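Long-range contacts in A223 penton protein C-terminal domain-containing protein (Sulfolobus turreted icosahedral virus 1, PDB 6BO3), which probably serves as a structural penton protein of the viral turrets, folded as two beta jelly-roll domains in succession: residues 53-58 against 99-104; 79-84 against 129-134; 164-169 against 188-193; 175-180 against 203-208. The protein carries 1 engineered substitution. One frame throughout, in Å; residues are numbered along the deposited sequence.

The four contacts fall into two pairs, one in each jelly-roll domain. Contacts 1 and 2 lie in the first domain, their centres 11 Å apart, and are joined through neighbouring strands 57-62 and 78-81, where Leu81 N probably bonds to Ile57 O at 2.6 Å. Contacts 3 and 4, with centres 14 Å apart, share the second domain: strands 173-181 and 184-191 run side by side, and Leu190 N lies 2.8 Å from Gly175 O, a probable hydrogen bond. The pairs sit on opposite sides of the chain's centre. The nearest atoms of contacts 2 and 3 are about 21 Å apart, while the centres of contacts 1 and 3 are 46 Å apart.

Contact 1 (53-58 against 99-104); sequences GQAVID and VEYDPS
Asp58 and Glu100 form an antiparallel hydrogen-bonded pair: Asp58 N gives a nearly straight bond (176°) to Glu100 O at 2.8 Å, and Glu100 N returns one to Asp58 O at the same length, 2.8 Å. Where the strands part, Asp102 N still reaches Val56 O at 3.2 Å. Val56 CG1 runs beside Asp102 CB.

The striking feature is acidic. Asp58 OD2 comes within 2.8 Å of Asp102 OD1, the two carboxylate planes turned 79° apart; two like groups this close would probably raise the pKa of one of them. Asp102 has its CG anti to the backbone N (chi1 -173°), which carries the carboxylate to Asp58 and leaves OD2 for Ser104 N, at 2.8 Å from above the plane. This is an Asx turn, for which Asp is apt. Gln80 adds a weak hydrogen bond to Asp102 OD1. Among buried side chains, Ile57 CD1 meets Val99 CG1 at 4.0 Å. Separately, the methyl group of Ala55 sits 4.1 Å from Tyr101 CE1, oblique to the ring, with Val109 touching both residues.

Strand 78-81 flanks Ile57 on one side and strand 34-38 flanks Val99 on the other, while Leu49 of strand 44-53 packs against both from the facing sheet.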
loop_
_atom_site.group_PDB
_atom_site.type_symbol
_atom_site.label_atom_id
_atom_site.label_comp_id
_atom_site.label_asym_id
_atom_site.label_seq_id
_atom_site.Cartn_x
_atom_site.Cartn_y
_atom_site.Cartn_z
ATOM N N GLY A 53 10.969 -1.163 -5.961
ATOM C CA GLY A 53 11.660 -2.166 -6.736
ATOM C C GLY A 53 12.705 -2.857 -5.903
ATOM O O GLY A 53 12.705 -2.753 -4.658
ATOM N N GLN A 54 13.630 -3.500 -6.605
ATOM C CA GLN A 54 14.518 -4.509 -6.026
ATOM C C GLN A 54 15.941 -4.032 -5.742
ATOM O O GLN A 54 16.737 -4.802 -5.212
ATOM C CB GLN A 54 14.591 -5.725 -6.960
ATOM C CG GLN A 54 13.286 -6.491 -7.091
ATOM C CD GLN A 54 12.211 -5.712 -7.838
ATOM O OE1 GLN A 54 12.464 -5.152 -8.913
ATOM N NE2 GLN A 54 11.005 -5.673 -7.275
ATOM N N ALA A 55 16.278 -2.803 -6.120
ATOM C CA ALA A 55 17.627 -2.296 -5.901
ATOM C C ALA A 55 17.703 -1.700 -4.524
ATOM O O ALA A 55 16.875 -0.883 -4.167
ATOM C CB ALA A 55 17.995 -1.238 -6.923
ATOM N N VAL A 56 18.712 -2.104 -3.768
ATOM C CA VAL A 56 19.072 -1.396 -2.545
ATOM C C VAL A 56 19.636 -0.046 -2.956
ATOM O O VAL A 56 20.426 0.032 -3.904
ATOM C CB VAL A 56 20.141 -2.152 -1.763
ATOM C CG1 VAL A 56 20.615 -1.336 -0.562
ATOM C CG2 VAL A 56 19.608 -3.503 -1.322
ATOM N N ILE A 57 19.237 1.005 -2.249
ATOM C CA ILE A 57 19.682 2.349 -2.567
ATOM C C ILE A 57 20.240 3.034 -1.330
ATOM O O ILE A 57 19.854 2.717 -0.175
ATOM C CB ILE A 57 18.579 3.242 -3.218
ATOM C CG1 ILE A 57 17.308 3.340 -2.359
ATOM C CG2 ILE A 57 18.190 2.745 -4.608
ATOM C CD1 ILE A 57 16.346 4.414 -2.834
ATOM N N ASP A 58 21.184 3.930 -1.589
ATOM C CA ASP A 58 21.786 4.773 -0.555
ATOM C C ASP A 58 21.320 6.204 -0.704
ATOM O O ASP A 58 21.423 6.807 -1.787
ATOM C CB ASP A 58 23.307 4.710 -0.600
ATOM C CG ASP A 58 23.829 3.294 -0.552
ATOM O OD1 ASP A 58 23.404 2.517 0.337
ATOM O OD2 ASP A 58 24.667 2.962 -1.418
ATOM N N VAL A 99 20.448 10.176 -4.168
ATOM C CA VAL A 99 20.128 8.754 -4.221
ATOM C C VAL A 99 21.158 8.038 -5.085
ATOM O O VAL A 99 21.397 8.467 -6.224
ATOM C CB VAL A 99 18.747 8.517 -4.836
ATOM C CG1 VAL A 99 18.503 7.029 -5.047
ATOM C CG2 VAL A 99 17.642 9.134 -3.980
ATOM N N GLU A 100 21.739 6.951 -4.560
ATOM C CA GLU A 100 22.732 6.151 -5.284
ATOM C C GLU A 100 22.385 4.656 -5.271
ATOM O O GLU A 100 22.017 4.106 -4.228
ATOM C CB GLU A 100 24.137 6.311 -4.676
ATOM C CG GLU A 100 24.663 7.740 -4.522
ATOM C CD GLU A 100 25.776 7.854 -3.477
ATOM O OE1 GLU A 100 26.444 6.841 -3.181
ATOM O OE2 GLU A 100 25.995 8.963 -2.945
ATOM N N TYR A 101 22.542 4.010 -6.428
ATOM C CA TYR A 101 22.549 2.540 -6.541
ATOM C C TYR A 101 23.634 1.996 -5.635
ATOM O O TYR A 101 24.814 2.332 -5.794
ATOM C CB TYR A 101 22.839 2.130 -7.993
ATOM C CG TYR A 101 22.805 0.639 -8.343
ATOM C CD1 TYR A 101 21.595 -0.025 -8.530
ATOM C CD2 TYR A 101 23.980 -0.080 -8.558
ATOM C CE1 TYR A 101 21.560 -1.369 -8.889
ATOM C CE2 TYR A 101 23.950 -1.428 -8.918
ATOM C CZ TYR A 101 22.738 -2.065 -9.093
ATOM O OH TYR A 101 22.678 -3.406 -9.449
ATOM N N ASP A 102 23.269 1.159 -4.672
ATOM C CA ASP A 102 24.308 0.590 -3.815
ATOM C C ASP A 102 25.189 -0.405 -4.598
ATOM O O ASP A 102 24.664 -1.266 -5.317
ATOM C CB ASP A 102 23.740 -0.069 -2.563
ATOM C CG ASP A 102 24.830 -0.490 -1.611
ATOM O OD1 ASP A 102 25.278 0.342 -0.802
ATOM O OD2 ASP A 102 25.278 -1.642 -1.705
ATOM N N PRO A 103 26.528 -0.286 -4.462
ATOM C CA PRO A 103 27.443 -1.160 -5.205
ATOM C C PRO A 103 27.322 -2.660 -4.868
ATOM O O PRO A 103 27.716 -3.491 -5.676
ATOM C CB PRO A 103 28.835 -0.622 -4.833
ATOM C CG PRO A 103 28.636 0.220 -3.616
ATOM C CD PRO A 103 27.258 0.774 -3.734
ATOM N N SER A 104 26.768 -2.996 -3.706
ATOM C CA SER A 104 26.613 -4.390 -3.297
ATOM C C SER A 104 25.433 -5.086 -3.973
ATOM O O SER A 104 25.223 -6.261 -3.751
ATOM C CB SER A 104 26.439 -4.493 -1.776
ATOM O OG SER A 104 25.144 -4.061 -1.375
#

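Contact 2 (79-84 against 129-134); sequences IQLSAG and ISIENF
Ile131 CG1 stands opposite its own carbonyl carbon (chi1 -70°), and with the chain beyond extended its CD1 is driven straight toward Leu81 and Ile79. There it meets Leu81 CD2 at 3.5 Å and Ile79 CG2 at 3.7 Å; Ile131 and Ile79 run antiparallel alongside each other. Further along, the extended arms of Ile79 and Ile129 reach out tip to tip, CD1 to CD1, at 3.9 Å.

The two strands face each other across the sandwich, 79-81 in one sheet and 129-133 at the border of the other, with their axes 9.9 Å apart and only 19° from parallel. Isoleucine suits such places because its branched carbon agrees with an extended backbone while its longer arm bridges the gap.

Beyond the strands, Gly84 O accepts Phe134 N at 3.2 Å, the donor standing 36° out of the carbonyl plane. Gly84 has a positive phi, a conformation glycine adopts easily, as the chain turns into strand 85-93. Asn133 sends its OD1 to Gln85.

With one backbone bond as the polar link, cohesion here rests on dispersion between methyl groups, at a partly open border of the sandwich where much of Ile129 and Ile131 remains exposed.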
loop_
_atom_site.group_PDB
_atom_site.type_symbol
_atom_site.label_atom_id
_atom_site.label_comp_id
_atom_site.label_asym_id
_atom_site.label_seq_id
_atom_site.Cartn_x
_atom_site.Cartn_y
_atom_site.Cartn_z
ATOM N N ILE A 79 21.772 6.816 4.260
ATOM C CA ILE A 79 20.716 5.917 4.673
ATOM C C ILE A 79 20.538 4.848 3.591
ATOM O O ILE A 79 20.166 5.169 2.462
ATOM C CB ILE A 79 19.403 6.688 4.843
ATOM C CG1 ILE A 79 19.536 7.737 5.941
ATOM C CG2 ILE A 79 18.268 5.746 5.205
ATOM C CD1 ILE A 79 18.519 8.852 5.814
ATOM N N GLN A 80 20.774 3.588 3.940
ATOM C CA GLN A 80 20.605 2.505 2.993
ATOM C C GLN A 80 19.162 2.019 3.076
ATOM O O GLN A 80 18.692 1.589 4.134
ATOM C CB GLN A 80 21.584 1.358 3.244
ATOM C CG GLN A 80 21.461 0.247 2.197
ATOM C CD GLN A 80 22.458 -0.873 2.389
ATOM O OE1 GLN A 80 22.151 -1.883 3.010
ATOM N NE2 GLN A 80 23.657 -0.705 1.842
ATOM N N LEU A 81 18.458 2.095 1.958
ATOM C CA LEU A 81 17.099 1.583 1.900
ATOM C C LEU A 81 17.079 0.279 1.150
ATOM O O LEU A 81 17.604 0.196 0.049
ATOM C CB LEU A 81 16.186 2.565 1.208
ATOM C CG LEU A 81 15.816 3.818 1.988
ATOM C CD1 LEU A 81 14.775 4.570 1.189
ATOM C CD2 LEU A 81 15.330 3.537 3.410
ATOM N N SER A 82 16.482 -0.746 1.751
ATOM C CA SER A 82 16.415 -2.042 1.098
ATOM C C SER A 82 15.239 -2.032 0.124
ATOM O O SER A 82 14.458 -1.088 0.103
ATOM C CB SER A 82 16.257 -3.146 2.138
ATOM O OG SER A 82 15.015 -3.006 2.798
ATOM N N ALA A 83 15.124 -3.083 -0.690
ATOM C CA ALA A 83 14.005 -3.217 -1.625
ATOM C C ALA A 83 12.634 -2.943 -0.977
ATOM O O ALA A 83 12.306 -3.511 0.074
ATOM C CB ALA A 83 14.027 -4.606 -2.253
ATOM N N GLY A 84 11.862 -2.047 -1.597
ATOM C CA GLY A 84 10.488 -1.736 -1.192
ATOM C C GLY A 84 10.338 -0.789 -0.001
ATOM O O GLY A 84 9.225 -0.494 0.425
ATOM N N ILE A 129 12.454 11.776 10.594
ATOM C CA ILE A 129 12.379 10.779 9.524
ATOM C C ILE A 129 11.927 9.448 10.125
ATOM O O ILE A 129 12.013 9.234 11.336
ATOM C CB ILE A 129 13.701 10.616 8.706
ATOM C CG1 ILE A 129 14.883 10.156 9.579
ATOM C CG2 ILE A 129 14.034 11.903 7.957
ATOM C CD1 ILE A 129 16.132 9.817 8.779
ATOM N N SER A 130 11.375 8.582 9.284
ATOM C CA SER A 130 11.091 7.219 9.699
ATOM C C SER A 130 11.213 6.368 8.463
ATOM O O SER A 130 11.269 6.883 7.355
ATOM C CB SER A 130 9.703 7.056 10.356
ATOM O OG SER A 130 8.652 7.337 9.446
ATOM N N ILE A 131 11.310 5.070 8.666
ATOM C CA ILE A 131 11.445 4.151 7.551
ATOM C C ILE A 131 10.453 3.032 7.779
ATOM O O ILE A 131 10.357 2.504 8.885
ATOM C CB ILE A 131 12.883 3.612 7.423
ATOM C CG1 ILE A 131 13.828 4.730 6.948
ATOM C CG2 ILE A 131 12.934 2.446 6.441
ATOM C CD1 ILE A 131 15.298 4.371 6.858
ATOM N N GLU A 132 9.713 2.664 6.744
ATOM C CA GLU A 132 8.920 1.452 6.828
ATOM C C GLU A 132 8.976 0.631 5.538
ATOM O O GLU A 132 9.365 1.135 4.477
ATOM C CB GLU A 132 7.488 1.777 7.231
ATOM C CG GLU A 132 6.682 2.591 6.233
ATOM C CD GLU A 132 5.196 2.607 6.582
ATOM O OE1 GLU A 132 4.867 2.564 7.788
ATOM O OE2 GLU A 132 4.352 2.656 5.659
ATOM N N ASN A 133 8.646 -0.648 5.671
ATOM C CA ASN A 133 8.485 -1.536 4.522
ATOM C C ASN A 133 7.127 -1.322 3.926
ATOM O O ASN A 133 6.137 -1.281 4.646
ATOM C CB ASN A 133 8.598 -3.011 4.931
ATOM C CG ASN A 133 10.014 -3.426 5.251
ATOM O OD1 ASN A 133 10.962 -2.712 4.952
ATOM N ND2 ASN A 133 10.165 -4.594 5.857
ATOM N N PHE A 134 7.064 -1.203 2.612
ATOM C CA PHE A 134 5.774 -1.084 1.963
ATOM C C PHE A 134 5.395 -2.413 1.380
ATOM O O PHE A 134 6.211 -3.045 0.730
ATOM C CB PHE A 134 5.791 -0.062 0.842
ATOM C CG PHE A 134 4.409 0.366 0.402
ATOM C CD1 PHE A 134 3.430 0.684 1.343
ATOM C CD2 PHE A 134 4.086 0.442 -0.945
ATOM C CE1 PHE A 134 2.160 1.061 0.954
ATOM C CE2 PHE A 134 2.820 0.831 -1.347
ATOM C CZ PHE A 134 1.852 1.137 -0.396
#

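Contact 3 (164-169 against 188-193); sequences ISITNT and FNLQTG
At a corner of the second jelly roll, where strand 184-191 of one sheet passes into strand 193-199 of the other, Ile166 of strand 160-167 pairs with Gly193 just after the crossing. The pair is antiparallel and hydrogen-bonded: Gly193 N donates to Ile166 O at 2.8 Å, lying in the carbonyl plane and almost straight (175°), and Ile166 N donates to Gly193 O at 2.9 Å. Gly193 O also receives the CA-H of Ser165, whose CA is 3.3 Å away. The backbone of Gly193 combines a positive phi with an extended psi, where a side chain would collide with the preceding carbonyl oxygen; glycine is therefore well suited to the corner.

Before the turn, Leu190 reaches across the interior. Its CD2 lies 3.9 Å from Ile164 CG2, the two side chains roughly perpendicular, and its CD1 is 4.2 Å from Ile166 CG1. Leucine's forked end touches both isoleucines, and Leu210 of strand 204-210 also packs against it.

At the outer end, Thr192 CG2 rests on Asn168 CB at 3.9 Å. Thr192 OG1, placed between its backbone N and carbonyl carbon (chi1 63°), takes a bond from Gly172 N, while Asn168 ND2 reaches Ser214 and Ser212. Asn195 clasps the corner, its OD1 accepting Gln191 N and its ND2 donating to Ile164 O.

The axes of 164-167 and 188-191 lie 8.0 Å apart at 48°, as these strands belong to different sheets; the Ile166-Gly193 bridge marks the chain's entry into the second. That passage is the F-to-G corner of a jelly roll, linking its CHEF and BIDG sheets.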
loop_
_atom_site.group_PDB
_atom_site.type_symbol
_atom_site.label_atom_id
_atom_site.label_comp_id
_atom_site.label_asym_id
_atom_site.label_seq_id
_atom_site.Cartn_x
_atom_site.Cartn_y
_atom_site.Cartn_z
ATOM N N ILE A 164 -16.467 -9.151 2.531
ATOM C CA ILE A 164 -17.891 -9.103 2.205
ATOM C C ILE A 164 -18.485 -7.852 2.861
ATOM O O ILE A 164 -18.638 -7.817 4.088
ATOM C CB ILE A 164 -18.618 -10.376 2.707
ATOM C CG1 ILE A 164 -17.957 -11.646 2.157
ATOM C CG2 ILE A 164 -20.088 -10.384 2.350
ATOM C CD1 ILE A 164 -17.390 -12.530 3.241
ATOM N N SER A 165 -18.807 -6.832 2.062
ATOM C CA SER A 165 -19.418 -5.584 2.577
ATOM C C SER A 165 -20.927 -5.679 2.345
ATOM O O SER A 165 -21.380 -5.880 1.216
ATOM C CB SER A 165 -18.807 -4.338 1.899
ATOM O OG SER A 165 -19.620 -3.180 1.983
ATOM N N ILE A 166 -21.695 -5.587 3.426
ATOM C CA ILE A 166 -23.144 -5.666 3.363
ATOM C C ILE A 166 -23.683 -4.344 3.890
ATOM O O ILE A 166 -23.443 -3.990 5.040
ATOM C CB ILE A 166 -23.684 -6.859 4.181
ATOM C CG1 ILE A 166 -23.010 -8.165 3.738
ATOM C CG2 ILE A 166 -25.205 -6.909 4.116
ATOM C CD1 ILE A 166 -23.261 -8.548 2.290
ATOM N N THR A 167 -24.377 -3.584 3.044
ATOM C CA THR A 167 -24.975 -2.327 3.500
ATOM C C THR A 167 -26.482 -2.508 3.810
ATOM O O THR A 167 -27.282 -2.960 2.981
ATOM C CB THR A 167 -24.741 -1.164 2.501
ATOM O OG1 THR A 167 -23.329 -0.977 2.282
ATOM C CG2 THR A 167 -25.369 0.133 3.024
ATOM N N ASN A 168 -26.882 -2.170 5.020
ATOM C CA ASN A 168 -28.298 -2.296 5.350
ATOM C C ASN A 168 -28.679 -1.255 6.373
ATOM O O ASN A 168 -27.810 -0.714 7.045
ATOM C CB ASN A 168 -28.593 -3.715 5.837
ATOM C CG ASN A 168 -30.070 -4.061 5.777
ATOM O OD1 ASN A 168 -30.793 -3.806 6.722
ATOM N ND2 ASN A 168 -30.517 -4.643 4.667
ATOM N N THR A 169 -29.977 -0.980 6.470
ATOM C CA THR A 169 -30.508 0.030 7.386
ATOM C C THR A 169 -30.249 -0.365 8.830
ATOM O O THR A 169 -29.848 0.464 9.645
ATOM C CB THR A 169 -32.025 0.217 7.195
ATOM O OG1 THR A 169 -32.703 -1.025 7.436
ATOM C CG2 THR A 169 -32.334 0.678 5.785
ATOM N N PHE A 188 -20.441 -18.679 8.357
ATOM C CA PHE A 188 -20.107 -17.419 9.024
ATOM C C PHE A 188 -21.359 -16.590 9.314
ATOM O O PHE A 188 -22.344 -16.602 8.551
ATOM C CB PHE A 188 -19.095 -16.622 8.190
ATOM C CG PHE A 188 -17.749 -17.280 8.079
ATOM C CD1 PHE A 188 -17.480 -18.195 7.071
ATOM C CD2 PHE A 188 -16.750 -16.997 8.998
ATOM C CE1 PHE A 188 -16.231 -18.802 6.981
ATOM C CE2 PHE A 188 -15.508 -17.594 8.915
ATOM C CZ PHE A 188 -15.246 -18.503 7.905
ATOM N N ASN A 189 -21.309 -15.884 10.440
ATOM C CA ASN A 189 -22.403 -15.049 10.912
ATOM C C ASN A 189 -22.103 -13.665 10.377
ATOM O O ASN A 189 -21.297 -12.957 10.961
ATOM C CB ASN A 189 -22.414 -15.051 12.456
ATOM C CG ASN A 189 -23.777 -14.721 13.049
ATOM O OD1 ASN A 189 -24.812 -14.905 12.404
ATOM N ND2 ASN A 189 -23.786 -14.276 14.311
ATOM N N LEU A 190 -22.709 -13.307 9.242
ATOM C CA LEU A 190 -22.412 -12.043 8.554
ATOM C C LEU A 190 -23.037 -10.849 9.263
ATOM O O LEU A 190 -24.211 -10.889 9.630
ATOM C CB LEU A 190 -22.959 -12.041 7.122
ATOM C CG LEU A 190 -22.150 -12.594 5.946
ATOM C CD1 LEU A 190 -22.932 -12.257 4.699
ATOM C CD2 LEU A 190 -20.756 -12.012 5.847
ATOM N N GLN A 191 -22.262 -9.778 9.391
ATOM C CA GLN A 191 -22.721 -8.538 10.008
ATOM C C GLN A 191 -22.907 -7.474 8.938
ATOM O O GLN A 191 -22.262 -7.537 7.886
ATOM C CB GLN A 191 -21.689 -8.056 11.028
ATOM C CG GLN A 191 -21.378 -9.062 12.130
ATOM C CD GLN A 191 -22.582 -9.386 13.004
ATOM O OE1 GLN A 191 -22.970 -8.593 13.857
ATOM N NE2 GLN A 191 -23.167 -10.564 12.807
ATOM N N THR A 192 -23.776 -6.498 9.203
ATOM C CA THR A 192 -23.816 -5.290 8.382
ATOM C C THR A 192 -22.440 -4.618 8.495
ATOM O O THR A 192 -21.812 -4.630 9.552
ATOM C CB THR A 192 -24.947 -4.310 8.785
ATOM O OG1 THR A 192 -24.734 -3.844 10.116
ATOM C CG2 THR A 192 -26.323 -4.970 8.695
ATOM N N GLY A 193 -21.962 -4.072 7.389
ATOM C CA GLY A 193 -20.634 -3.468 7.330
ATOM C C GLY A 193 -19.657 -4.403 6.638
ATOM O O GLY A 193 -20.050 -5.256 5.832
#

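Contact 4 (175-180 against 203-208); sequences GQITLT and TQITNM. Engineered in segment 203-208: Met208 (natural residue Leu).
The carboxamide of Asn207 turns its oxygen to Thr178: Thr178 OG1 donates to Asn207 OD1 at 2.8 Å, tilted 34° from the amide plane and meeting the C=O at 124°. Asn207 CG sits between its own backbone N and carbonyl carbon (chi1 65°), which folds the amide back over the neighbouring strand. The flat peptide link of Thr178 gathers three donors at its O: Thr206 N at 2.9 Å, and two weak ones, Thr206 OG1 at 3.1 Å and Asn207 N at 3.4 Å.

Thr206 and Asn207 thus both face the single residue Thr178, a classic beta bulge that shifts the register by one in this E-H strand pair of the jelly roll's CHEF sheet. Away from it the ladder is regular: Thr180 and Gln204 exchange two backbone bonds, with Gln204 N 2.9 Å from Thr180 O.

On the threonine face, the beta-branched Thr178 and Thr180 suit their extended strand. Inward, Leu179 and Ile205 project together into the core, Leu179 CD2 lying 3.7 Å from Ile205 CG1, and Ile177 CD1 meets Ile205 CG2 at 4.0 Å. The engineered Met208 lies next to Ile177, and Ile216 and Ile218 of strand 213-222 cover Met208 and Ile205 from the opposite sheet.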
loop_
_atom_site.group_PDB
_atom_site.type_symbol
_atom_site.label_atom_id
_atom_site.label_comp_id
_atom_site.label_asym_id
_atom_site.label_seq_id
_atom_site.Cartn_x
_atom_site.Cartn_y
_atom_site.Cartn_z
ATOM N N GLY A 175 -26.981 -11.865 7.949
ATOM C CA GLY A 175 -27.172 -13.145 7.294
ATOM C C GLY A 175 -26.045 -14.120 7.502
ATOM O O GLY A 175 -25.319 -14.056 8.502
ATOM N N GLN A 176 -25.873 -14.999 6.515
ATOM C CA GLN A 176 -24.956 -16.120 6.613
ATOM C C GLN A 176 -24.281 -16.333 5.283
ATOM O O GLN A 176 -24.928 -16.179 4.244
ATOM C CB GLN A 176 -25.741 -17.366 7.067
ATOM C CG GLN A 176 -26.682 -17.008 8.225
ATOM C CD GLN A 176 -26.964 -18.143 9.176
ATOM O OE1 GLN A 176 -26.732 -18.017 10.383
ATOM N NE2 GLN A 176 -27.501 -19.249 8.656
ATOM N N ILE A 177 -22.979 -16.629 5.326
ATOM C CA ILE A 177 -22.206 -17.089 4.164
ATOM C C ILE A 177 -21.587 -18.476 4.452
ATOM O O ILE A 177 -21.230 -18.789 5.601
ATOM C CB ILE A 177 -21.155 -16.026 3.738
ATOM C CG1 ILE A 177 -20.609 -16.289 2.324
ATOM C CG2 ILE A 177 -20.038 -15.891 4.758
ATOM C CD1 ILE A 177 -20.082 -15.040 1.665
ATOM N N THR A 178 -21.505 -19.305 3.403
ATOM C CA THR A 178 -20.870 -20.624 3.459
ATOM C C THR A 178 -19.681 -20.663 2.485
ATOM O O THR A 178 -19.860 -20.329 1.292
ATOM C CB THR A 178 -21.861 -21.761 3.090
ATOM O OG1 THR A 178 -23.092 -21.625 3.818
ATOM C CG2 THR A 178 -21.267 -23.109 3.420
ATOM N N LEU A 179 -18.486 -20.991 3.012
ATOM C CA LEU A 179 -17.268 -21.268 2.231
ATOM C C LEU A 179 -16.866 -22.746 2.339
ATOM O O LEU A 179 -17.010 -23.386 3.386
ATOM C CB LEU A 179 -16.088 -20.380 2.683
ATOM C CG LEU A 179 -16.341 -18.876 2.851
ATOM C CD1 LEU A 179 -15.157 -18.199 3.533
ATOM C CD2 LEU A 179 -16.651 -18.169 1.531
ATOM N N THR A 180 -16.352 -23.310 1.257
ATOM C CA THR A 180 -15.858 -24.682 1.305
ATOM C C THR A 180 -14.420 -24.661 0.823
ATOM O O THR A 180 -14.106 -23.907 -0.083
ATOM C CB THR A 180 -16.702 -25.631 0.435
ATOM O OG1 THR A 180 -16.586 -25.264 -0.943
ATOM C CG2 THR A 180 -18.177 -25.595 0.861
ATOM N N THR A 203 -10.549 -21.573 -2.428
ATOM C CA THR A 203 -11.731 -21.605 -1.576
ATOM C C THR A 203 -12.955 -21.188 -2.398
ATOM O O THR A 203 -12.897 -20.245 -3.203
ATOM C CB THR A 203 -11.592 -20.661 -0.349
ATOM O OG1 THR A 203 -10.614 -21.162 0.569
ATOM C CG2 THR A 203 -12.905 -20.533 0.404
ATOM N N GLN A 204 -14.046 -21.919 -2.201
ATOM C CA GLN A 204 -15.315 -21.653 -2.870
ATOM C C GLN A 204 -16.265 -20.864 -1.979
ATOM O O GLN A 204 -16.404 -21.156 -0.781
ATOM C CB GLN A 204 -15.996 -22.974 -3.237
ATOM C CG GLN A 204 -15.186 -23.880 -4.141
ATOM C CD GLN A 204 -15.110 -23.351 -5.552
ATOM O OE1 GLN A 204 -14.027 -23.041 -6.055
ATOM N NE2 GLN A 204 -16.268 -23.217 -6.195
ATOM N N ILE A 205 -16.934 -19.886 -2.574
ATOM C CA ILE A 205 -18.042 -19.217 -1.934
ATOM C C ILE A 205 -19.269 -19.982 -2.415
ATOM O O ILE A 205 -19.688 -19.861 -3.578
ATOM C CB ILE A 205 -18.149 -17.735 -2.334
ATOM C CG1 ILE A 205 -16.910 -16.959 -1.912
ATOM C CG2 ILE A 205 -19.368 -17.081 -1.696
ATOM C CD1 ILE A 205 -17.019 -15.505 -2.308
ATOM N N THR A 206 -19.830 -20.798 -1.534
ATOM C CA THR A 206 -20.855 -21.730 -1.965
ATOM C C THR A 206 -22.233 -21.146 -1.862
ATOM O O THR A 206 -23.077 -21.460 -2.684
ATOM C CB THR A 206 -20.776 -23.085 -1.239
ATOM O OG1 THR A 206 -21.026 -22.913 0.156
ATOM C CG2 THR A 206 -19.413 -23.671 -1.423
ATOM N N ASN A 207 -22.478 -20.312 -0.855
ATOM C CA ASN A 207 -23.726 -19.561 -0.785
ATOM C C ASN A 207 -23.725 -18.452 0.251
ATOM O O ASN A 207 -22.861 -18.397 1.112
ATOM C CB ASN A 207 -24.944 -20.475 -0.570
ATOM C CG ASN A 207 -24.942 -21.198 0.769
ATOM O OD1 ASN A 207 -24.707 -20.612 1.825
ATOM N ND2 ASN A 207 -25.269 -22.483 0.730
ATOM N N MET A 208 -24.710 -17.571 0.122
ATOM C CA MET A 208 -24.923 -16.465 1.035
ATOM C C MET A 208 -26.425 -16.215 1.125
ATOM O O MET A 208 -27.136 -16.280 0.124
ATOM C CB MET A 208 -24.205 -15.225 0.524
ATOM C CG MET A 208 -24.141 -14.096 1.539
ATOM S SD MET A 208 -23.490 -12.555 0.865
ATOM C CE MET A 208 -24.894 -12.046 -0.109
#